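Local coordinates for protein GlcNAc-alpha-1,4-Gal-releasing endo-beta-galactosidase (PDB 1UPS) that probably hydrolyses O-glycosyl bonds as a family 16 endo-beta-galactosidase that releases GlcNAc-alpha-1,4-Gal, and binds a calcium ion, at residues 138-143 and 265-270; 146-151 and 248-253; 180-185 and 226-231. All coordinates share one frame; numbering follows the deposited sequence.

Contact 1: 138-143 and 265-270; sequences SNTGGG and WPKEWA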
loop_
_atom_site.group_PDB
_atom_site.type_symbol
_atom_site.label_atom_id
_atom_site.label_comp_id
_atom_site.label_asym_id
_atom_site.label_seq_id
_atom_site.Cartn_x
_atom_site.Cartn_y
_atom_site.Cartn_z
ATOM N N SER A 138 1.901 -10.957 -15.411
ATOM C CA SER A 138 1.474 -12.028 -16.302
ATOM C C SER A 138 0.548 -11.539 -17.401
ATOM O O SER A 138 -0.360 -10.766 -17.133
ATOM C CB SER A 138 0.729 -13.110 -15.510
ATOM O OG SER A 138 0.308 -14.154 -16.393
ATOM N N ASN A 139 0.772 -12.015 -18.634
ATOM C CA ASN A 139 -0.149 -11.723 -19.743
ATOM C C ASN A 139 -1.055 -12.912 -20.108
ATOM O O ASN A 139 -1.696 -12.911 -21.165
ATOM C CB ASN A 139 0.644 -11.222 -20.987
ATOM C CG ASN A 139 1.458 -12.319 -21.663
ATOM O OD1 ASN A 139 1.469 -13.477 -21.241
ATOM N ND2 ASN A 139 2.157 -11.946 -22.761
ATOM N N THR A 140 -1.118 -13.928 -19.239
ATOM C CA THR A 140 -1.887 -15.149 -19.565
ATOM C C THR A 140 -3.391 -14.938 -19.552
ATOM O O THR A 140 -4.134 -15.686 -20.212
ATOM C CB THR A 140 -1.588 -16.305 -18.576
ATOM O OG1 THR A 140 -1.877 -15.893 -17.225
ATOM C CG2 THR A 140 -0.109 -16.684 -18.583
ATOM N N GLY A 141 -3.839 -13.965 -18.758
ATOM C CA GLY A 141 -5.246 -13.857 -18.401
ATOM C C GLY A 141 -5.740 -15.054 -17.599
ATOM O O GLY A 141 -4.937 -15.847 -17.102
ATOM N N GLY A 142 -7.069 -15.179 -17.481
ATOM C CA GLY A 142 -7.693 -16.283 -16.746
ATOM C C GLY A 142 -7.482 -16.187 -15.236
ATOM O O GLY A 142 -7.064 -15.151 -14.735
ATOM N N GLY A 143 -7.748 -17.276 -14.514
ATOM C CA GLY A 143 -7.621 -17.269 -13.053
ATOM C C GLY A 143 -6.179 -17.316 -12.562
ATOM O O GLY A 143 -5.320 -17.986 -13.156
ATOM N N TRP A 265 -0.229 -21.367 -20.779
ATOM C CA TRP A 265 0.869 -21.765 -19.889
ATOM C C TRP A 265 2.235 -21.364 -20.454
ATOM O O TRP A 265 2.391 -21.234 -21.693
ATOM C CB TRP A 265 0.843 -23.284 -19.693
ATOM C CG TRP A 265 -0.387 -23.762 -18.956
ATOM C CD1 TRP A 265 -1.539 -24.255 -19.506
ATOM C CD2 TRP A 265 -0.572 -23.805 -17.537
ATOM N NE1 TRP A 265 -2.437 -24.584 -18.514
ATOM C CE2 TRP A 265 -1.860 -24.339 -17.295
ATOM C CE3 TRP A 265 0.227 -23.449 -16.439
ATOM C CZ2 TRP A 265 -2.380 -24.514 -15.992
ATOM C CZ3 TRP A 265 -0.283 -23.628 -15.143
ATOM C CH2 TRP A 265 -1.579 -24.163 -14.937
ATOM N N PRO A 266 3.238 -21.197 -19.594
ATOM C CA PRO A 266 3.126 -21.220 -18.122
ATOM C C PRO A 266 2.486 -19.951 -17.575
ATOM O O PRO A 266 2.394 -18.957 -18.320
ATOM C CB PRO A 266 4.594 -21.212 -17.670
ATOM C CG PRO A 266 5.362 -21.648 -18.876
ATOM C CD PRO A 266 4.632 -21.039 -20.040
ATOM N N LYS A 267 2.073 -19.971 -16.308
ATOM C CA LYS A 267 1.726 -18.713 -15.630
ATOM C C LYS A 267 3.052 -18.114 -15.184
ATOM O O LYS A 267 3.796 -18.739 -14.411
ATOM C CB LYS A 267 0.801 -18.931 -14.423
ATOM C CG LYS A 267 -0.356 -19.925 -14.627
ATOM C CD LYS A 267 -1.256 -19.546 -15.819
ATOM C CE LYS A 267 -2.357 -20.610 -15.960
ATOM N NZ LYS A 267 -3.233 -20.402 -17.169
ATOM N N GLU A 268 3.363 -16.911 -15.662
ATOM C CA GLU A 268 4.651 -16.335 -15.339
ATOM C C GLU A 268 4.619 -14.824 -15.311
ATOM O O GLU A 268 3.830 -14.198 -16.026
ATOM C CB GLU A 268 5.728 -16.821 -16.311
ATOM C CG GLU A 268 5.456 -16.599 -17.790
ATOM C CD GLU A 268 6.515 -17.286 -18.670
ATOM O OE1 GLU A 268 6.885 -16.738 -19.720
ATOM O OE2 GLU A 268 7.003 -18.377 -18.302
ATOM N N TRP A 269 5.487 -14.261 -14.480
ATOM C CA TRP A 269 5.763 -12.822 -14.488
ATOM C C TRP A 269 7.241 -12.556 -14.347
ATOM O O TRP A 269 8.027 -13.487 -14.116
ATOM C CB TRP A 269 4.974 -12.065 -13.410
ATOM C CG TRP A 269 5.327 -12.323 -11.936
ATOM C CD1 TRP A 269 5.640 -13.525 -11.326
ATOM C CD2 TRP A 269 5.335 -11.345 -10.902
ATOM N NE1 TRP A 269 5.854 -13.328 -9.975
ATOM C CE2 TRP A 269 5.666 -12.001 -9.689
ATOM C CE3 TRP A 269 5.093 -9.962 -10.871
ATOM C CZ2 TRP A 269 5.748 -11.323 -8.462
ATOM C CZ3 TRP A 269 5.185 -9.287 -9.659
ATOM C CH2 TRP A 269 5.503 -9.969 -8.469
ATOM N N ALA A 270 7.633 -11.290 -14.496
ATOM C CA ALA A 270 9.049 -10.958 -14.561
ATOM C C ALA A 270 9.368 -9.813 -13.618
ATOM O O ALA A 270 8.697 -8.779 -13.657
ATOM C CB ALA A 270 9.458 -10.586 -16.007
HETATM O O HOH W 1 3.087 -13.814 -18.751
HETATM O O HOH W 2 4.014 -15.478 -20.647
HETATM O O HOH W 3 -4.907 -18.365 -15.894
#
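Thr140 and Ser138 press their side chains onto the backbone at the start of strand 267-279, and Lys267 reaches along the loop toward the glycines. The methyl of Thr140 does the touching: CG2 sits 3.4 Å from Pro266 O, while the lysine chain runs roughly perpendicular to the threonine side chain, Thr140 OG1 4.0 Å from Lys267 CD. Thr140 OG1 turns instead to its own loop and shares a 2.9 Å hydrogen bond with Ser138 OG. Ser138 sets its CA and CB against Glu268 O, CA at 3.2 Å in a CA-H...O contact. No direct hydrogen bond joins the two segments, and water takes over that job. One water accepts from Asn139 N and lies 2.9 Å from Glu268 O. Another accepts from Lys267 NZ at 2.9 Å and lies close to both Gly141 O and Gly143 O. The lysine chain bends at chi2 (-56°), then runs straight out to this water; its ammonium also bonds Val264 O and Asn262 O. The Glu268 carboxylate forms a salt bridge with Arg68, and a further water lies between its OE1 and Asn139 OD1. The arrangement is a water-bridged loop laid over a strand end in the beta-sandwich (jelly-roll) fold of family 16 glycoside hydrolases.

Contact 2: 146-151 and 248-253; sequences QAWWMV and TILNIY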
loop_
_atom_site.group_PDB
_atom_site.type_symbol
_atom_site.label_atom_id
_atom_site.label_comp_id
_atom_site.label_asym_id
_atom_site.label_seq_id
_atom_site.Cartn_x
_atom_site.Cartn_y
_atom_site.Cartn_z
ATOM N N GLN A 146 -0.343 -12.619 -9.240
ATOM C CA GLN A 146 1.024 -12.583 -8.733
ATOM C C GLN A 146 1.007 -11.733 -7.474
ATOM O O GLN A 146 0.060 -10.974 -7.254
ATOM C CB GLN A 146 1.987 -11.991 -9.777
ATOM C CG GLN A 146 1.544 -10.629 -10.347
ATOM C CD GLN A 146 0.983 -10.771 -11.765
ATOM O OE1 GLN A 146 1.673 -11.278 -12.652
ATOM N NE2 GLN A 146 -0.270 -10.366 -11.967
ATOM N N ALA A 147 2.043 -11.855 -6.646
ATOM C CA ALA A 147 2.054 -11.119 -5.385
ATOM C C ALA A 147 3.454 -10.742 -4.913
ATOM O O ALA A 147 4.396 -11.545 -5.004
ATOM C CB ALA A 147 1.318 -11.916 -4.296
ATOM N N TRP A 148 3.562 -9.502 -4.431
ATOM C CA TRP A 148 4.731 -9.039 -3.702
ATOM C C TRP A 148 4.157 -8.642 -2.362
ATOM O O TRP A 148 3.289 -7.752 -2.286
ATOM C CB TRP A 148 5.333 -7.821 -4.386
ATOM C CG TRP A 148 6.428 -7.128 -3.600
ATOM C CD1 TRP A 148 7.282 -7.673 -2.667
ATOM C CD2 TRP A 148 6.793 -5.751 -3.719
ATOM N NE1 TRP A 148 8.128 -6.693 -2.176
ATOM C CE2 TRP A 148 7.868 -5.515 -2.829
ATOM C CE3 TRP A 148 6.314 -4.689 -4.486
ATOM C CZ2 TRP A 148 8.455 -4.245 -2.672
ATOM C CZ3 TRP A 148 6.902 -3.426 -4.342
ATOM C CH2 TRP A 148 7.955 -3.218 -3.433
ATOM N N TRP A 149 4.569 -9.337 -1.307
ATOM C CA TRP A 149 3.960 -9.088 -0.004
ATOM C C TRP A 149 4.943 -9.283 1.142
ATOM O O TRP A 149 6.011 -9.874 0.971
ATOM C CB TRP A 149 2.700 -9.963 0.215
ATOM C CG TRP A 149 2.797 -11.451 -0.117
ATOM C CD1 TRP A 149 3.133 -12.031 -1.325
ATOM C CD2 TRP A 149 2.431 -12.538 0.758
ATOM N NE1 TRP A 149 3.025 -13.405 -1.230
ATOM C CE2 TRP A 149 2.587 -13.739 0.032
ATOM C CE3 TRP A 149 1.996 -12.606 2.100
ATOM C CZ2 TRP A 149 2.338 -15.013 0.595
ATOM C CZ3 TRP A 149 1.738 -13.883 2.663
ATOM C CH2 TRP A 149 1.915 -15.062 1.899
ATOM N N MET A 150 4.571 -8.769 2.312
ATOM C CA MET A 150 5.439 -8.816 3.480
ATOM C C MET A 150 4.619 -9.301 4.656
ATOM O O MET A 150 3.427 -9.036 4.726
ATOM C CB MET A 150 6.034 -7.429 3.767
ATOM C CG MET A 150 6.887 -6.914 2.572
ATOM S SD MET A 150 7.597 -5.267 2.871
ATOM C CE MET A 150 8.773 -5.723 4.150
ATOM N N VAL A 151 5.276 -10.051 5.542
ATOM C CA VAL A 151 4.629 -10.599 6.726
ATOM C C VAL A 151 5.506 -10.351 7.941
ATOM O O VAL A 151 6.733 -10.354 7.836
ATOM C CB VAL A 151 4.334 -12.125 6.576
ATOM C CG1 VAL A 151 3.273 -12.367 5.492
ATOM C CG2 VAL A 151 5.619 -12.944 6.265
ATOM N N THR A 248 9.878 -10.815 3.275
ATOM C CA THR A 248 9.310 -10.574 1.946
ATOM C C THR A 248 9.048 -11.873 1.210
ATOM O O THR A 248 9.876 -12.783 1.243
ATOM C CB THR A 248 10.311 -9.708 1.115
ATOM O OG1 THR A 248 10.416 -8.412 1.730
ATOM C CG2 THR A 248 9.758 -9.420 -0.313
ATOM N N ILE A 249 7.910 -11.927 0.518
ATOM C CA ILE A 249 7.595 -13.049 -0.374
ATOM C C ILE A 249 7.296 -12.491 -1.757
ATOM O O ILE A 249 6.579 -11.493 -1.884
ATOM C CB ILE A 249 6.348 -13.837 0.154
ATOM C CG1 ILE A 249 6.587 -14.303 1.613
ATOM C CG2 ILE A 249 5.978 -14.986 -0.834
ATOM C CD1 ILE A 249 5.389 -15.033 2.251
ATOM N N LEU A 250 7.850 -13.134 -2.790
ATOM C CA LEU A 250 7.513 -12.808 -4.166
ATOM C C LEU A 250 7.039 -14.107 -4.808
ATOM O O LEU A 250 7.779 -15.090 -4.841
ATOM C CB LEU A 250 8.752 -12.271 -4.920
ATOM C CG LEU A 250 9.125 -10.825 -4.623
ATOM C CD1 LEU A 250 10.624 -10.558 -5.018
ATOM C CD2 LEU A 250 8.190 -9.874 -5.342
ATOM N N ASN A 251 5.805 -14.120 -5.301
ATOM C CA ASN A 251 5.235 -15.368 -5.803
ATOM C C ASN A 251 4.122 -15.185 -6.829
ATOM O O ASN A 251 3.698 -14.056 -7.130
ATOM C CB ASN A 251 4.895 -16.364 -4.643
ATOM C CG ASN A 251 3.730 -15.931 -3.757
ATOM O OD1 ASN A 251 3.377 -14.761 -3.682
ATOM N ND2 ASN A 251 3.134 -16.913 -3.049
ATOM N N ILE A 252 3.700 -16.304 -7.406
ATOM C CA ILE A 252 2.655 -16.310 -8.408
ATOM C C ILE A 252 1.772 -17.524 -8.133
ATOM O O ILE A 252 2.255 -18.526 -7.633
ATOM C CB ILE A 252 3.270 -16.320 -9.830
ATOM C CG1 ILE A 252 2.168 -16.201 -10.899
ATOM C CG2 ILE A 252 4.224 -17.542 -10.039
ATOM C CD1 ILE A 252 2.704 -15.790 -12.316
ATOM N N TYR A 253 0.475 -17.403 -8.424
ATOM C CA TYR A 253 -0.495 -18.422 -8.054
ATOM C C TYR A 253 -1.416 -18.732 -9.217
ATOM O O TYR A 253 -1.685 -17.865 -10.076
ATOM C CB TYR A 253 -1.448 -17.863 -7.013
ATOM C CG TYR A 253 -0.906 -17.516 -5.674
ATOM C CD1 TYR A 253 -0.273 -16.293 -5.456
ATOM C CD2 TYR A 253 -1.082 -18.394 -4.582
ATOM C CE1 TYR A 253 0.185 -15.944 -4.162
ATOM C CE2 TYR A 253 -0.619 -18.052 -3.299
ATOM C CZ TYR A 253 0.013 -16.815 -3.109
ATOM O OH TYR A 253 0.474 -16.451 -1.854
HETATM O O HOH W 4 9.577 -6.148 0.304
#
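Trp149 and Ile249 form a hydrogen-bonded antiparallel pair, and the densest packing lies on their face of the sheet. Ile249 CD1 sits over the six-membered ring of Trp149, 3.6 Å from its centroid and 17° off the normal, a CH-pi contact. Chi1 of 47° sets Trp149 CG between its backbone N and carbonyl carbon, which swings the indole across the neighbouring strand. There Trp149 NE1 donates to Asn251 OD1 at 2.8 Å; the oxygen lies in the indole plane, but the nitrogen stands above the amide carbonyl plane. Asn251 ND2 in turn donates to Tyr253 OH at 3.0 Å, and that hydroxyl also bonds Tyr52, so the buried polar groups are linked in a chain. The sheet face that carries Trp148, Leu250 and Thr248 is packed more loosely. Leu250 CD2 lies alongside Trp148, 3.6 Å from Trp148 CD1, whereas Thr248 CG2 meets the indole edge. A water accepts from Trp148 NE1 and donates to Thr248 OG1, bridging the two side chains. Four backbone hydrogen bonds tie Ala147 to Asn251 and Trp149 to Ile249. Strand 145-152 bonds onward to strand 168-170, and strand 246-254 to strand 94-99, while strands 129-136 and 267-279 pack against the looser sheet face.

Contact 3: 180-185 and 226-231; sequences DTWRIA and LKFYYD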
loop_
_atom_site.group_PDB
_atom_site.type_symbol
_atom_site.label_atom_id
_atom_site.label_comp_id
_atom_site.label_asym_id
_atom_site.label_seq_id
_atom_site.Cartn_x
_atom_site.Cartn_y
_atom_site.Cartn_z
ATOM N N ASP A 180 -5.872 -3.904 -16.033
ATOM C CA ASP A 180 -5.604 -2.465 -15.848
ATOM C C ASP A 180 -5.500 -2.041 -14.379
ATOM O O ASP A 180 -5.450 -0.836 -14.095
ATOM C CB ASP A 180 -6.637 -1.602 -16.580
ATOM C CG ASP A 180 -8.083 -1.899 -16.178
ATOM O OD1 ASP A 180 -8.357 -2.796 -15.334
ATOM O OD2 ASP A 180 -9.033 -1.263 -16.687
ATOM N N THR A 181 -5.434 -3.012 -13.459
ATOM C CA THR A 181 -5.457 -2.689 -12.017
ATOM C C THR A 181 -4.120 -2.876 -11.319
ATOM O O THR A 181 -3.193 -3.485 -11.861
ATOM C CB THR A 181 -6.497 -3.555 -11.254
ATOM O OG1 THR A 181 -6.091 -4.937 -11.332
ATOM C CG2 THR A 181 -7.902 -3.487 -11.904
ATOM N N TRP A 182 -4.047 -2.321 -10.107
ATOM C CA TRP A 182 -3.003 -2.647 -9.145
ATOM C C TRP A 182 -3.755 -2.912 -7.834
ATOM O O TRP A 182 -4.312 -1.997 -7.214
ATOM C CB TRP A 182 -1.984 -1.490 -8.999
ATOM C CG TRP A 182 -0.945 -1.729 -7.917
ATOM C CD1 TRP A 182 -0.685 -2.917 -7.248
ATOM C CD2 TRP A 182 -0.026 -0.764 -7.374
ATOM N NE1 TRP A 182 0.331 -2.735 -6.335
ATOM C CE2 TRP A 182 0.755 -1.431 -6.391
ATOM C CE3 TRP A 182 0.236 0.595 -7.637
ATOM C CZ2 TRP A 182 1.762 -0.785 -5.661
ATOM C CZ3 TRP A 182 1.228 1.238 -6.894
ATOM C CH2 TRP A 182 1.987 0.539 -5.929
ATOM N N ARG A 183 -3.791 -4.183 -7.447
ATOM C CA ARG A 183 -4.438 -4.620 -6.218
ATOM C C ARG A 183 -3.470 -4.487 -5.046
ATOM O O ARG A 183 -2.347 -4.987 -5.103
ATOM C CB ARG A 183 -4.855 -6.088 -6.369
ATOM C CG ARG A 183 -5.685 -6.616 -5.207
ATOM C CD ARG A 183 -6.272 -8.011 -5.523
ATOM N NE ARG A 183 -6.949 -8.656 -4.396
ATOM C CZ ARG A 183 -8.258 -8.898 -4.321
ATOM N NH1 ARG A 183 -9.099 -8.509 -5.282
ATOM N NH2 ARG A 183 -8.743 -9.511 -3.243
ATOM N N ILE A 184 -3.934 -3.828 -3.986
ATOM C CA ILE A 184 -3.149 -3.585 -2.768
ATOM C C ILE A 184 -4.048 -3.969 -1.590
ATOM O O ILE A 184 -5.253 -3.650 -1.588
ATOM C CB ILE A 184 -2.753 -2.096 -2.667
ATOM C CG1 ILE A 184 -1.821 -1.690 -3.806
ATOM C CG2 ILE A 184 -2.035 -1.801 -1.323
ATOM C CD1 ILE A 184 -1.757 -0.163 -4.044
ATOM N N ALA A 185 -3.485 -4.660 -0.597
ATOM C CA ALA A 185 -4.287 -5.083 0.566
ATOM C C ALA A 185 -3.442 -5.144 1.835
ATOM O O ALA A 185 -2.216 -5.170 1.767
ATOM C CB ALA A 185 -4.966 -6.457 0.300
ATOM N N LEU A 226 1.597 3.612 5.412
ATOM C CA LEU A 226 2.063 2.916 4.214
ATOM C C LEU A 226 1.640 3.742 2.999
ATOM O O LEU A 226 0.454 4.020 2.801
ATOM C CB LEU A 226 1.437 1.505 4.119
ATOM C CG LEU A 226 1.536 0.663 5.410
ATOM C CD1 LEU A 226 0.839 -0.670 5.203
ATOM C CD2 LEU A 226 2.993 0.453 5.803
ATOM N N LYS A 227 2.617 4.132 2.190
ATOM C CA LYS A 227 2.334 4.953 1.013
ATOM C C LYS A 227 2.811 4.203 -0.215
ATOM O O LYS A 227 3.966 3.756 -0.270
ATOM C CB LYS A 227 3.037 6.306 1.153
ATOM C CG LYS A 227 2.346 7.171 2.203
ATOM C CD LYS A 227 2.972 8.534 2.366
ATOM C CE LYS A 227 2.192 9.332 3.438
ATOM N NZ LYS A 227 2.672 10.769 3.489
ATOM N N PHE A 228 1.911 4.042 -1.187
ATOM C CA PHE A 228 2.178 3.224 -2.371
ATOM C C PHE A 228 2.310 4.092 -3.613
ATOM O O PHE A 228 1.480 4.960 -3.828
ATOM C CB PHE A 228 1.036 2.221 -2.542
ATOM C CG PHE A 228 0.886 1.307 -1.361
ATOM C CD1 PHE A 228 1.601 0.116 -1.296
ATOM C CD2 PHE A 228 0.066 1.667 -0.301
ATOM C CE1 PHE A 228 1.483 -0.733 -0.165
ATOM C CE2 PHE A 228 -0.067 0.833 0.829
ATOM C CZ PHE A 228 0.647 -0.358 0.884
ATOM N N TYR A 229 3.354 3.833 -4.413
ATOM C CA TYR A 229 3.712 4.663 -5.572
ATOM C C TYR A 229 3.769 3.831 -6.846
ATOM O O TYR A 229 4.357 2.743 -6.854
ATOM C CB TYR A 229 5.093 5.314 -5.358
ATOM C CG TYR A 229 5.136 6.241 -4.178
ATOM C CD1 TYR A 229 4.919 7.612 -4.340
ATOM C CD2 TYR A 229 5.370 5.746 -2.886
ATOM C CE1 TYR A 229 4.939 8.466 -3.238
ATOM C CE2 TYR A 229 5.378 6.585 -1.793
ATOM C CZ TYR A 229 5.173 7.947 -1.978
ATOM O OH TYR A 229 5.181 8.790 -0.878
ATOM N N TYR A 230 3.145 4.342 -7.906
ATOM C CA TYR A 230 3.164 3.702 -9.224
ATOM C C TYR A 230 3.934 4.600 -10.156
ATOM O O TYR A 230 3.546 5.758 -10.354
ATOM C CB TYR A 230 1.745 3.557 -9.760
ATOM C CG TYR A 230 1.635 2.939 -11.157
ATOM C CD1 TYR A 230 1.759 1.552 -11.334
ATOM C CD2 TYR A 230 1.355 3.738 -12.284
ATOM C CE1 TYR A 230 1.620 0.961 -12.590
ATOM C CE2 TYR A 230 1.221 3.160 -13.567
ATOM C CZ TYR A 230 1.340 1.769 -13.704
ATOM O OH TYR A 230 1.214 1.176 -14.943
ATOM N N ASP A 231 5.016 4.072 -10.735
ATOM C CA ASP A 231 5.902 4.876 -11.585
ATOM C C ASP A 231 6.225 6.212 -10.917
ATOM O O ASP A 231 6.157 7.282 -11.546
ATOM C CB ASP A 231 5.279 5.064 -12.973
ATOM C CG ASP A 231 5.246 3.778 -13.753
ATOM O OD1 ASP A 231 4.580 3.733 -14.810
ATOM O OD2 ASP A 231 5.862 2.760 -13.363
#
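Trp182 and Ile184 hang from strand 181-187 toward Phe228 and Tyr230 on strand 225-230; the segments meet mostly through side chains, with the Trp182 indole also reaching the backbone carbonyl of Tyr229. The strand axes run nearly antiparallel, 170° apart, at a closest approach of 10.3 Å, too far for backbone pairing. Ile184 and Phe228 come from opposing strands and overlap along their lengths. The CG2 methyl of Ile184 comes down over the middle of the phenyl face, 3.8 Å from the ring centroid and 11° off the normal, a CH-pi contact. The other branch of the isoleucine ends in CD1, which lies over the centre of one face of the Trp182 indole, two residues back on the same strand, and also touches the base of Phe228, 4.0 Å from Phe228 CB. Ile184 is thus wedged between two aromatic rings. Trp182 carries its CG opposite the backbone N (chi1 175°), and the indole reaches across to the far strand: Trp182 CH2 lies 3.4 Å from Tyr229 O, and Trp182 CZ3 lies 3.7 Å from Tyr230 CB. The indole ends beside the root of Tyr230, while the phenol runs back the other way. The polar ends are served elsewhere, Trp182 NE1 by Ile171 O and Tyr230 OH by Ser207 O. Trp182 also meets Tyr217 edge-to-face and touches the ring of Phe235. Such interlocking of aromatic and aliphatic side chains between two facing antiparallel sheets is the hydrophobic core of a beta-sandwich, here the jelly roll of family 16.

All three contacts belong to the one GH16 domain, and their chain order is concentric: 180-185 with 226-231 lies within the span from 146-151 to 248-253, which in turn lies within that from 138-143 to 265-270. Contacts 1 and 2 have centres about 15 Å apart and touch directly, Gln146 OE1 lying 2.8 Å from Ser138 N in a probable hydrogen bond. Contact 3 touches neither; its centre is about 14 Å from that of contact 2. Contact 2 pairs strands within the six-stranded sheet, and contact 3 packs that sheet onto the facing one. Contact 1 lays a loop linking the sheets against strand 267-279, which also carries the calcium ligand Asp272.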